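Local coordinates for N-isopropylammelide isopropylaminohydrolase (PDB 6NBO), which belongs to the amidohydrolase family, built on a TIM-barrel fold, and carries bound zinc ions at its metal site, at residues I123-D128 with V152-V157; V274-T279 with V297-G302. One frame throughout, in Å; residues are numbered along the deposited sequence.

Contact 1 (I123-D128 with V152-V157); sequences IRTHVD and VEIQIV. With EDO (1,2-ethanediol), chain J.
V157 packs against the H126 imidazole where two neighbouring parallel strands of the TIM barrel meet, 120-128 and 153-159, successive strands of a beta-alpha-beta unit whose helix is 136-147. The short segments run 27° apart. Five backbone hydrogen bonds set the register I123-I154 through H126-V157, among them T125 N to Q155 O at 2.8 Å, the straightest of the set.

The tightly packed part is the inward face, lined by R124, H126, Q155 and V157. V157 CB lies over one face of the H126 ring, 3.9 Å from its centroid and 24° off the ring normal, a CH-pi contact. V157 CG2 turns the other way and meets R124 CG at 3.9 Å; both side chains also touch L184 of strand 184-188. The H126 side chain comes within about 5 Å of a zinc ion without being one of its ligands. The face of I123, T125, I154 and I156 turns toward the helices: V127 CG2 touches I156 CG2 at 3.8 Å, and both side chains reach helix 136-147.

The looser side is the N-terminal end of 152-157. There V152 CG1 packs against I123 CG1 and CD1, each at 3.7 Å, a 1,2-ethanediol probably from the crystallisation liquor bonds weakly to V152 O, and the partly exposed E153 carboxylate turns to R364 and R122.

R124 is extended until its bend at chi3 (-72°), which brings the guanidinium edge to Q155; NH1 is bridged to D216. Q155 OE1 lies in the guanidinium plane and accepts from both R124 NE, at 2.8 Å, and R124 NH2, at 2.9 Å.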
ATOM      1  N   ILE A 123      -3.816  -2.474   4.119  1.00 21.88           N
ATOM      2  CA  ILE A 123      -3.598  -1.123   3.602  1.00 20.43           C
ATOM      3  C   ILE A 123      -2.457  -0.469   4.366  1.00 22.93           C
ATOM      4  O   ILE A 123      -2.469  -0.453   5.600  1.00 21.05           O
ATOM      5  CB  ILE A 123      -4.859  -0.248   3.730  1.00 23.56           C
ATOM      6  CG1 ILE A 123      -6.076  -0.903   3.055  1.00 23.35           C
ATOM      7  CG2 ILE A 123      -4.561   1.176   3.214  1.00 19.68           C
ATOM      8  CD1 ILE A 123      -7.374  -0.045   3.157  1.00 22.61           C
ATOM      9  N   ARG A 124      -1.487   0.086   3.640  1.00 21.86           N
ATOM     10  CA  ARG A 124      -0.539   1.037   4.212  1.00 20.61           C
ATOM     11  C   ARG A 124      -0.962   2.442   3.811  1.00 20.74           C
ATOM     12  O   ARG A 124      -0.995   2.773   2.618  1.00 22.62           O
ATOM     13  CB  ARG A 124       0.900   0.775   3.749  1.00 22.12           C
ATOM     14  CG  ARG A 124       1.881   1.856   4.269  1.00 24.27           C
ATOM     15  CD  ARG A 124       3.350   1.540   3.923  1.00 21.22           C
ATOM     16  NE  ARG A 124       3.857   0.427   4.715  1.00 20.93           N
ATOM     17  CZ  ARG A 124       5.126   0.048   4.746  1.00 24.29           C
ATOM     18  NH1 ARG A 124       6.039   0.713   4.043  1.00 24.21           N
ATOM     19  NH2 ARG A 124       5.481  -0.997   5.490  1.00 20.33           N
ATOM     20  N   THR A 125      -1.287   3.267   4.795  1.00 20.62           N
ATOM     21  CA  THR A 125      -1.698   4.631   4.519  1.00 19.29           C
ATOM     22  C   THR A 125      -0.749   5.597   5.201  1.00 23.44           C
ATOM     23  O   THR A 125      -0.303   5.373   6.331  1.00 21.29           O
ATOM     24  CB  THR A 125      -3.136   4.931   4.974  1.00 22.96           C
ATOM     25  OG1 THR A 125      -3.486   6.267   4.573  1.00 21.08           O
ATOM     26  CG2 THR A 125      -3.279   4.812   6.500  1.00 25.42           C
ATOM     27  N   HIS A 126      -0.419   6.651   4.486  1.00 22.73           N
ATOM     28  CA  HIS A 126       0.207   7.806   5.092  1.00 22.23           C
ATOM     29  C   HIS A 126      -0.893   8.689   5.660  1.00 24.68           C
ATOM     30  O   HIS A 126      -2.027   8.675   5.179  1.00 24.20           O
ATOM     31  CB  HIS A 126       1.053   8.534   4.046  1.00 21.28           C
ATOM     32  CG  HIS A 126       2.132   7.658   3.469  1.00 22.72           C
ATOM     33  ND1 HIS A 126       3.471   7.864   3.712  1.00 22.53           N
ATOM     34  CD2 HIS A 126       2.058   6.547   2.697  1.00 26.80           C
ATOM     35  CE1 HIS A 126       4.180   6.921   3.115  1.00 23.88           C
ATOM     36  NE2 HIS A 126       3.347   6.108   2.489  1.00 24.02           N
ATOM     37  N   VAL A 127      -0.576   9.394   6.739  1.00 23.26           N
ATOM     38  CA  VAL A 127      -1.520  10.307   7.378  1.00 26.00           C
ATOM     39  C   VAL A 127      -0.765  11.587   7.688  1.00 23.67           C
ATOM     40  O   VAL A 127       0.330  11.533   8.253  1.00 23.15           O
ATOM     41  CB  VAL A 127      -2.123   9.716   8.667  1.00 26.05           C
ATOM     42  CG1 VAL A 127      -3.052  10.734   9.325  1.00 25.35           C
ATOM     43  CG2 VAL A 127      -2.868   8.416   8.366  1.00 24.09           C
ATOM     44  N   ASP A 128      -1.336  12.729   7.323  1.00 22.97           N
ATOM     45  CA  ASP A 128      -0.627  13.989   7.522  1.00 28.34           C
ATOM     46  C   ASP A 128      -0.485  14.268   9.010  1.00 30.52           C
ATOM     47  O   ASP A 128      -1.462  14.203   9.759  1.00 29.10           O
ATOM     48  CB  ASP A 128      -1.368  15.135   6.842  1.00 29.53           C
ATOM     49  CG  ASP A 128      -1.344  15.031   5.325  1.00 33.95           C
ATOM     50  OD1 ASP A 128      -0.656  14.151   4.778  1.00 33.08           O
ATOM     51  OD2 ASP A 128      -2.020  15.845   4.674  1.00 36.97           O
ATOM     52  N   VAL A 152      -9.834  -5.132   8.044  1.00 23.18           N
ATOM     53  CA  VAL A 152      -8.754  -4.567   7.241  1.00 21.97           C
ATOM     54  C   VAL A 152      -7.600  -4.303   8.189  1.00 25.70           C
ATOM     55  O   VAL A 152      -7.778  -3.619   9.202  1.00 27.41           O
ATOM     56  CB  VAL A 152      -9.165  -3.252   6.547  1.00 23.05           C
ATOM     57  CG1 VAL A 152      -8.023  -2.732   5.646  1.00 23.01           C
ATOM     58  CG2 VAL A 152     -10.469  -3.416   5.767  1.00 24.29           C
ATOM     59  N   GLU A 153      -6.422  -4.818   7.861  1.00 23.54           N
ATOM     60  CA  GLU A 153      -5.224  -4.467   8.603  1.00 21.45           C
ATOM     61  C   GLU A 153      -4.615  -3.207   7.995  1.00 24.00           C
ATOM     62  O   GLU A 153      -4.395  -3.132   6.780  1.00 23.68           O
ATOM     63  CB  GLU A 153      -4.214  -5.610   8.578  1.00 22.56           C
ATOM     64  CG  GLU A 153      -2.945  -5.270   9.314  1.00 27.18           C
ATOM     65  CD  GLU A 153      -1.882  -6.344   9.186  1.00 33.32           C
ATOM     66  OE1 GLU A 153      -2.118  -7.364   8.498  1.00 30.18           O
ATOM     67  OE2 GLU A 153      -0.807  -6.161   9.777  1.00 29.92           O
ATOM     68  N   ILE A 154      -4.347  -2.215   8.830  1.00 22.17           N
ATOM     69  CA  ILE A 154      -3.946  -0.905   8.335  1.00 22.17           C
ATOM     70  C   ILE A 154      -2.643  -0.516   9.020  1.00 25.50           C
ATOM     71  O   ILE A 154      -2.599  -0.414  10.250  1.00 25.11           O
ATOM     72  CB  ILE A 154      -5.034   0.163   8.570  1.00 23.36           C
ATOM     73  CG1 ILE A 154      -6.348  -0.242   7.886  1.00 20.17           C
ATOM     74  CG2 ILE A 154      -4.562   1.528   8.029  1.00 24.74           C
ATOM     75  CD1 ILE A 154      -7.504   0.785   8.094  1.00 24.31           C
ATOM     76  N   GLN A 155      -1.584  -0.328   8.223  1.00 22.84           N
ATOM     77  CA  GLN A 155      -0.349   0.293   8.682  1.00 25.48           C
ATOM     78  C   GLN A 155      -0.454   1.797   8.470  1.00 22.81           C
ATOM     79  O   GLN A 155      -0.915   2.248   7.421  1.00 23.53           O
ATOM     80  CB  GLN A 155       0.866  -0.252   7.917  1.00 20.07           C
ATOM     81  CG  GLN A 155       1.153  -1.734   8.159  1.00 25.25           C
ATOM     82  CD  GLN A 155       2.279  -2.254   7.274  1.00 24.71           C
ATOM     83  OE1 GLN A 155       2.737  -1.572   6.354  1.00 25.40           O
ATOM     84  NE2 GLN A 155       2.723  -3.466   7.551  1.00 22.53           N
ATOM     85  N   ILE A 156      -0.026   2.574   9.462  1.00 21.23           N
ATOM     86  CA  ILE A 156      -0.122   4.036   9.397  1.00 20.28           C
ATOM     87  C   ILE A 156       1.285   4.633   9.395  1.00 26.64           C
ATOM     88  O   ILE A 156       2.074   4.369  10.311  1.00 24.62           O
ATOM     89  CB  ILE A 156      -0.941   4.595  10.572  1.00 22.35           C
ATOM     90  CG1 ILE A 156      -2.420   4.177  10.443  1.00 23.24           C
ATOM     91  CG2 ILE A 156      -0.795   6.116  10.628  1.00 19.75           C
ATOM     92  CD1 ILE A 156      -3.241   4.422  11.716  1.00 27.48           C
ATOM     93  N   VAL A 157       1.580   5.458   8.386  1.00 23.85           N
ATOM     94  CA  VAL A 157       2.829   6.207   8.294  1.00 23.34           C
ATOM     95  C   VAL A 157       2.551   7.648   8.710  1.00 23.38           C
ATOM     96  O   VAL A 157       1.736   8.331   8.081  1.00 23.18           O
ATOM     97  CB  VAL A 157       3.405   6.177   6.868  1.00 21.66           C
ATOM     98  CG1 VAL A 157       4.801   6.815   6.862  1.00 22.99           C
ATOM     99  CG2 VAL A 157       3.453   4.757   6.323  1.00 19.65           C
TER
HETATM  100  C1  EDO J 409      -6.192  -6.552  11.661  1.00 58.80           C
HETATM  101  O1  EDO J 409      -7.398  -5.783  11.731  1.00 40.60           O
HETATM  102  C2  EDO J 409      -6.513  -7.971  11.208  1.00 56.72           C
HETATM  103  O2  EDO J 409      -7.537  -7.909  10.210  1.00 44.92           O

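Contact 2 (V274-T279 with V297-G302); sequences VAVVTT and VTVIGG
V276 O receives I300 N at 2.7 Å and 173°, the shortest of four backbone hydrogen bonds that join the parallel strands 275-278 and 299-301. V276 N to T298 O and T278 N to I300 O continue the ladder, so that V276 and I300 each donate through N and accept through O. At the C-terminal end the bonding weakens: G302 N reaches T278 O at 3.2 Å, bent to 140° at the hydrogen. At the other end, where T298 N faces V274 O, a water takes over, accepting from T298 N and donating weakly to V274 O.

CA-H...O contacts fill in between these bonds, as from V277 CA to I300 O at 3.2 Å. T279 CA makes another to G302 O, a buried carbonyl for which the model offers no conventional hydrogen-bond partner.

Apolar contacts fall on both faces. On one, I300 CD1 meets A275 CB at 3.6 Å, while I300 CB touches V277 CG2 at 3.7 Å. I300 CG1 stands anti to its own carbonyl carbon (chi1 -56°), which carries the chain back along the strand toward A275. On the other face, T278 CG2 meets V299 CG1 at 3.8 Å, and C292 of helix 289-295 packs against the V299 side chain.

Strand, helix and strand thus form a beta-alpha-beta unit of the amidohydrolase TIM barrel, whose strand ends lead to the metal site: T279 touches H250 and D304, both zinc ligands.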
ATOM      1  N   VAL A 274      15.391  -2.812   1.205  1.00 25.13           N
ATOM      2  CA  VAL A 274      14.595  -1.611   0.966  1.00 24.11           C
ATOM      3  C   VAL A 274      13.703  -1.842  -0.248  1.00 23.32           C
ATOM      4  O   VAL A 274      14.199  -2.099  -1.347  1.00 29.07           O
ATOM      5  CB  VAL A 274      15.498  -0.388   0.751  1.00 25.38           C
ATOM      6  CG1 VAL A 274      14.656   0.812   0.327  1.00 24.44           C
ATOM      7  CG2 VAL A 274      16.303  -0.100   2.010  1.00 28.12           C
ATOM      8  N   ALA A 275      12.387  -1.745  -0.052  1.00 23.61           N
ATOM      9  CA  ALA A 275      11.418  -1.870  -1.128  1.00 23.45           C
ATOM     10  C   ALA A 275      11.118  -0.503  -1.734  1.00 25.05           C
ATOM     11  O   ALA A 275      11.397   0.540  -1.136  1.00 24.40           O
ATOM     12  CB  ALA A 275      10.112  -2.499  -0.612  1.00 26.29           C
ATOM     13  N   VAL A 276      10.560  -0.519  -2.945  1.00 21.58           N
ATOM     14  CA  VAL A 276      10.148   0.708  -3.605  0.68 24.77           C
ATOM     15  C   VAL A 276       8.645   0.641  -3.859  1.00 24.44           C
ATOM     16  O   VAL A 276       8.094  -0.407  -4.202  1.00 24.44           O
ATOM     17  CB  VAL A 276      10.961   0.966  -4.901  0.68 23.22           C
ATOM     18  CG1 VAL A 276      10.654  -0.066  -5.997  0.68 21.71           C
ATOM     19  CG2 VAL A 276      10.746   2.396  -5.397  0.68 21.88           C
ATOM     20  N   VAL A 277       7.977   1.777  -3.642  1.00 21.42           N
ATOM     21  CA  VAL A 277       6.561   1.917  -3.952  1.00 21.70           C
ATOM     22  C   VAL A 277       6.436   2.647  -5.278  1.00 24.07           C
ATOM     23  O   VAL A 277       7.019   3.725  -5.457  1.00 24.67           O
ATOM     24  CB  VAL A 277       5.809   2.681  -2.850  1.00 21.05           C
ATOM     25  CG1 VAL A 277       4.393   2.982  -3.319  1.00 24.11           C
ATOM     26  CG2 VAL A 277       5.829   1.903  -1.554  1.00 21.10           C
ATOM     27  N   THR A 278       5.674   2.083  -6.208  1.00 22.39           N
ATOM     28  CA  THR A 278       5.333   2.815  -7.419  1.00 20.05           C
ATOM     29  C   THR A 278       3.819   2.891  -7.533  1.00 25.64           C
ATOM     30  O   THR A 278       3.115   1.924  -7.240  1.00 23.09           O
ATOM     31  CB  THR A 278       5.952   2.190  -8.683  1.00 25.80           C
ATOM     32  OG1 THR A 278       5.694   3.048  -9.802  1.00 30.78           O
ATOM     33  CG2 THR A 278       5.402   0.779  -8.975  1.00 27.57           C
ATOM     34  N   THR A 279       3.322   4.067  -7.902  1.00 25.88           N
ATOM     35  CA  THR A 279       1.903   4.255  -8.164  1.00 26.51           C
ATOM     36  C   THR A 279       1.654   4.453  -9.647  1.00 31.53           C
ATOM     37  O   THR A 279       0.529   4.773 -10.050  1.00 32.20           O
ATOM     38  CB  THR A 279       1.375   5.432  -7.348  1.00 31.01           C
ATOM     39  OG1 THR A 279       1.932   6.653  -7.853  1.00 31.12           O
ATOM     40  CG2 THR A 279       1.773   5.255  -5.877  1.00 28.30           C
ATOM     41  N   VAL A 297      14.986  -6.007  -5.923  1.00 30.76           N
ATOM     42  CA  VAL A 297      14.283  -5.000  -5.135  1.00 25.26           C
ATOM     43  C   VAL A 297      12.792  -5.305  -5.190  1.00 26.72           C
ATOM     44  O   VAL A 297      12.214  -5.421  -6.274  1.00 25.40           O
ATOM     45  CB  VAL A 297      14.578  -3.579  -5.646  1.00 27.80           C
ATOM     46  CG1 VAL A 297      13.730  -2.549  -4.876  1.00 23.13           C
ATOM     47  CG2 VAL A 297      16.049  -3.253  -5.493  1.00 25.18           C
ATOM     48  N   THR A 298      12.167  -5.438  -4.027  1.00 25.04           N
ATOM     49  CA  THR A 298      10.726  -5.655  -3.975  1.00 26.16           C
ATOM     50  C   THR A 298       9.966  -4.402  -4.392  1.00 28.63           C
ATOM     51  O   THR A 298      10.284  -3.291  -3.957  1.00 26.00           O
ATOM     52  CB  THR A 298      10.314  -6.050  -2.566  1.00 28.76           C
ATOM     53  OG1 THR A 298      10.992  -7.256  -2.213  1.00 27.23           O
ATOM     54  CG2 THR A 298       8.793  -6.263  -2.479  1.00 28.06           C
ATOM     55  N   VAL A 299       8.937  -4.581  -5.221  1.00 24.25           N
ATOM     56  CA  VAL A 299       8.117  -3.475  -5.711  1.00 23.99           C
ATOM     57  C   VAL A 299       6.733  -3.561  -5.074  1.00 25.45           C
ATOM     58  O   VAL A 299       6.065  -4.600  -5.152  1.00 23.06           O
ATOM     59  CB  VAL A 299       8.014  -3.467  -7.245  1.00 22.82           C
ATOM     60  CG1 VAL A 299       7.136  -2.296  -7.704  1.00 23.40           C
ATOM     61  CG2 VAL A 299       9.404  -3.332  -7.865  1.00 25.10           C
ATOM     62  N   ILE A 300       6.313  -2.456  -4.455  1.00 23.52           N
ATOM     63  CA  ILE A 300       5.008  -2.297  -3.815  1.00 21.89           C
ATOM     64  C   ILE A 300       4.151  -1.395  -4.697  1.00 24.29           C
ATOM     65  O   ILE A 300       4.578  -0.294  -5.058  1.00 22.98           O
ATOM     66  CB  ILE A 300       5.163  -1.672  -2.412  1.00 19.96           C
ATOM     67  CG1 ILE A 300       6.115  -2.496  -1.531  1.00 18.74           C
ATOM     68  CG2 ILE A 300       3.785  -1.501  -1.747  1.00 20.23           C
ATOM     69  CD1 ILE A 300       6.599  -1.736  -0.299  1.00 21.17           C
ATOM     70  N   GLY A 301       2.945  -1.839  -5.031  1.00 22.50           N
ATOM     71  CA  GLY A 301       2.025  -0.996  -5.778  1.00 20.25           C
ATOM     72  C   GLY A 301       1.141  -0.172  -4.850  1.00 23.60           C
ATOM     73  O   GLY A 301       0.827  -0.582  -3.738  1.00 24.09           O
ATOM     74  N   GLY A 302       0.752   1.017  -5.308  1.00 22.68           N
ATOM     75  CA  GLY A 302      -0.174   1.830  -4.534  1.00 22.31           C
ATOM     76  C   GLY A 302      -0.947   2.790  -5.414  1.00 25.73           C
ATOM     77  O   GLY A 302      -0.532   3.098  -6.533  1.00 23.48           O
TER
HETATM   78  O   HOH W   1      13.737  -4.819  -1.652  1.00 24.96           O

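How the contacts relate
From the N terminus, strands 11-17 and 25-30 come first; strand 56-66 then opens the barrel, with H65 near its end and H67 just beyond it at the metal site. Contact 1 closes the loop through helix 136-147, between the second and third barrel strands. Strands 184-188, 215-219 and 246-250 follow before contact 2 closes its own loop through helix 289-295, joining the seventh and eighth. The loops therefore lie in series, neither nested nor crossing. The centres of contacts 1 and 2 lie about 15 Å apart, their nearest atoms about 5 Å apart. G301 bonds back to G64 and R124 to E63, so strand 56-66 lies between the two pairs and completes the barrel.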